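Local coordinates for protein retinol dehydratase (PDB 1FMJ) that dehydrates retinol, using a sulfotransferase fold that binds retinol together with adenosine 3',5'-diphosphate, at residues A[65-70]-A[159-164]. Residues are numbered along the deposited sequence; the frame is centred on the assembly and turned at random.
Sequences DVFVAS and RFVKTH. With RTL (retinol), chain H.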
loop_
_atom_site.group_PDB
_atom_site.type_symbol
_atom_site.label_atom_id
_atom_site.label_comp_id
_atom_site.label_asym_id
_atom_site.label_seq_id
_atom_site.Cartn_x
_atom_site.Cartn_y
_atom_site.Cartn_z
ATOM N N ASP A 65 -14.608 -12.611 -3.125
ATOM C CA ASP A 65 -13.688 -11.579 -2.646
ATOM C C ASP A 65 -12.552 -11.383 -3.646
ATOM O O ASP A 65 -12.070 -12.346 -4.241
ATOM C CB ASP A 65 -13.051 -11.978 -1.307
ATOM C CG ASP A 65 -14.021 -11.946 -0.154
ATOM O OD1 ASP A 65 -15.159 -11.490 -0.350
ATOM O OD2 ASP A 65 -13.637 -12.374 0.958
ATOM N N VAL A 66 -12.122 -10.139 -3.824
ATOM C CA VAL A 66 -11.002 -9.858 -4.707
ATOM C C VAL A 66 -10.067 -8.925 -3.957
ATOM O O VAL A 66 -10.486 -7.871 -3.482
ATOM C CB VAL A 66 -11.436 -9.190 -6.020
ATOM C CG1 VAL A 66 -10.204 -8.901 -6.879
ATOM C CG2 VAL A 66 -12.395 -10.097 -6.771
ATOM N N PHE A 67 -8.804 -9.316 -3.844
ATOM C CA PHE A 67 -7.818 -8.514 -3.123
ATOM C C PHE A 67 -6.786 -7.877 -4.024
ATOM O O PHE A 67 -6.340 -8.476 -4.998
ATOM C CB PHE A 67 -7.029 -9.367 -2.122
ATOM C CG PHE A 67 -7.768 -9.709 -0.865
ATOM C CD1 PHE A 67 -8.917 -10.485 -0.899
ATOM C CD2 PHE A 67 -7.264 -9.308 0.369
ATOM C CE1 PHE A 67 -9.550 -10.859 0.278
ATOM C CE2 PHE A 67 -7.891 -9.679 1.551
ATOM C CZ PHE A 67 -9.039 -10.460 1.503
ATOM N N VAL A 68 -6.403 -6.656 -3.683
ATOM C CA VAL A 68 -5.341 -5.970 -4.390
ATOM C C VAL A 68 -4.346 -5.736 -3.258
ATOM O O VAL A 68 -4.629 -5.002 -2.298
ATOM C CB VAL A 68 -5.808 -4.641 -4.992
ATOM C CG1 VAL A 68 -4.636 -3.949 -5.669
ATOM C CG2 VAL A 68 -6.914 -4.904 -6.008
ATOM N N ALA A 69 -3.198 -6.395 -3.357
ATOM C CA ALA A 69 -2.176 -6.315 -2.328
ATOM C C ALA A 69 -0.858 -5.853 -2.912
ATOM O O ALA A 69 -0.637 -5.939 -4.120
ATOM C CB ALA A 69 -2.008 -7.683 -1.660
ATOM N N SER A 70 0.022 -5.373 -2.049
ATOM C CA SER A 70 1.312 -4.879 -2.508
ATOM C C SER A 70 2.061 -4.242 -1.374
ATOM O O SER A 70 1.492 -3.988 -0.311
ATOM C CB SER A 70 1.096 -3.776 -3.540
ATOM O OG SER A 70 0.468 -2.678 -2.891
ATOM N N ARG A 159 -16.933 -7.999 -2.226
ATOM C CA ARG A 159 -15.965 -7.260 -1.433
ATOM C C ARG A 159 -14.639 -7.074 -2.149
ATOM O O ARG A 159 -14.016 -8.045 -2.595
ATOM C CB ARG A 159 -15.710 -7.960 -0.092
ATOM C CG ARG A 159 -16.931 -8.058 0.816
ATOM C CD ARG A 159 -16.562 -8.641 2.190
ATOM N NE ARG A 159 -15.985 -9.981 2.101
ATOM C CZ ARG A 159 -15.675 -10.733 3.154
ATOM N NH1 ARG A 159 -15.885 -10.278 4.386
ATOM N NH2 ARG A 159 -15.157 -11.943 2.975
ATOM N N PHE A 160 -14.228 -5.814 -2.271
ATOM C CA PHE A 160 -12.958 -5.467 -2.886
ATOM C C PHE A 160 -12.071 -5.039 -1.723
ATOM O O PHE A 160 -12.384 -4.082 -1.017
ATOM C CB PHE A 160 -13.122 -4.316 -3.884
ATOM C CG PHE A 160 -13.820 -4.712 -5.156
ATOM C CD1 PHE A 160 -15.213 -4.717 -5.233
ATOM C CD2 PHE A 160 -13.086 -5.114 -6.270
ATOM C CE1 PHE A 160 -15.860 -5.120 -6.399
ATOM C CE2 PHE A 160 -13.721 -5.520 -7.446
ATOM C CZ PHE A 160 -15.110 -5.525 -7.515
ATOM N N VAL A 161 -10.981 -5.767 -1.514
ATOM C CA VAL A 161 -10.082 -5.476 -0.408
ATOM C C VAL A 161 -8.718 -4.985 -0.847
ATOM O O VAL A 161 -8.064 -5.601 -1.697
ATOM C CB VAL A 161 -9.864 -6.728 0.470
ATOM C CG1 VAL A 161 -9.028 -6.358 1.695
ATOM C CG2 VAL A 161 -11.199 -7.327 0.875
ATOM N N LYS A 162 -8.292 -3.873 -0.256
ATOM C CA LYS A 162 -6.982 -3.303 -0.536
ATOM C C LYS A 162 -6.137 -3.602 0.687
ATOM O O LYS A 162 -6.604 -3.440 1.812
ATOM C CB LYS A 162 -7.082 -1.789 -0.713
ATOM C CG LYS A 162 -5.761 -1.057 -0.531
ATOM C CD LYS A 162 -5.973 0.445 -0.516
ATOM C CE LYS A 162 -4.694 1.178 -0.201
ATOM N NZ LYS A 162 -4.896 2.642 -0.217
ATOM N N THR A 163 -4.903 -4.047 0.492
ATOM C CA THR A 163 -4.064 -4.326 1.646
ATOM C C THR A 163 -2.582 -4.261 1.336
ATOM O O THR A 163 -2.154 -4.503 0.203
ATOM C CB THR A 163 -4.367 -5.729 2.262
ATOM O OG1 THR A 163 -3.648 -5.871 3.496
ATOM C CG2 THR A 163 -3.921 -6.839 1.327
ATOM N N HIS A 164 -1.806 -3.914 2.354
ATOM C CA HIS A 164 -0.365 -3.869 2.228
ATOM C C HIS A 164 0.181 -4.930 3.183
ATOM O O HIS A 164 1.355 -4.940 3.518
ATOM C CB HIS A 164 0.177 -2.474 2.577
ATOM C CG HIS A 164 -0.330 -1.391 1.674
ATOM N ND1 HIS A 164 -0.268 -1.479 0.299
ATOM C CD2 HIS A 164 -0.918 -0.201 1.946
ATOM C CE1 HIS A 164 -0.797 -0.392 -0.236
ATOM N NE2 HIS A 164 -1.199 0.400 0.741
HETATM C C1 RTL H . -3.155 10.867 9.692
HETATM C C2 RTL H . -2.827 11.047 11.209
HETATM C C3 RTL H . -3.875 10.424 12.124
HETATM C C4 RTL H . -5.202 9.710 11.882
HETATM C C5 RTL H . -5.359 9.642 10.360
HETATM C C6 RTL H . -4.501 10.121 9.358
HETATM C C7 RTL H . -4.788 9.966 7.907
HETATM C C8 RTL H . -4.520 8.836 7.188
HETATM C C9 RTL H . -4.798 8.674 5.755
HETATM C C10 RTL H . -4.467 7.464 5.172
HETATM C C11 RTL H . -4.618 7.003 3.775
HETATM C C12 RTL H . -3.464 6.420 3.307
HETATM C C13 RTL H . -3.030 5.801 2.037
HETATM C C14 RTL H . -1.863 5.234 1.609
HETATM C C15 RTL H . -1.692 3.776 1.732
HETATM O O1 RTL H . -2.159 3.110 0.637
HETATM C C16 RTL H . -1.889 10.114 9.237
HETATM C C17 RTL H . -3.076 12.308 9.161
HETATM C C18 RTL H . -6.691 8.956 10.019
HETATM C C19 RTL H . -5.434 9.832 4.961
HETATM C C20 RTL H . -4.232 5.877 1.081
HETATM O O HOH W 1 -17.171 -10.828 -1.515
#
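Val-161 CB sits over the centre of one face of the Phe-67 ring, a CH-pi contact 3.7 Å from the centroid. With CG1 anti to the backbone N (chi1 -174°), both methyls stay on that face, CG1 leaning to CE2 and CG2 to the CE1–CZ side. Beneath this apolar middle, two parallel strands of the sulfotransferase sheet bond in alternation: Val-161 N gives to Val-66 O, and Val-161 O receives Val-68 N at 2.8 Å. Where the strands begin, charges pair: Arg-159 grips Asp-65 side-on, NE reaching OD1 at 3.0 Å in the guanidinium plane. NH2 meets the syn lone pair of Asp-65 OD2 at 2.6 Å through a bent bond, carboxylate and guanidinium planes turned 49° apart. NH1 and NH2 also bond the carbonyls of Leu-150 and Pro-60, so a leucine here would probably leave the buried carboxylate without its counter-charge and both carbonyls without these donors. At the C-terminal end, where parallel sheets as a rule bind ligands, His-164 ND1 donates to Ser-70 O, helping to fix the imidazole's rotation. Its NE2 and, from the strand itself, Lys-162 NZ each hydrogen-bond O1 of retinol at 2.9 Å, consistent with the sheet positioning both at the hydroxyl to be lost.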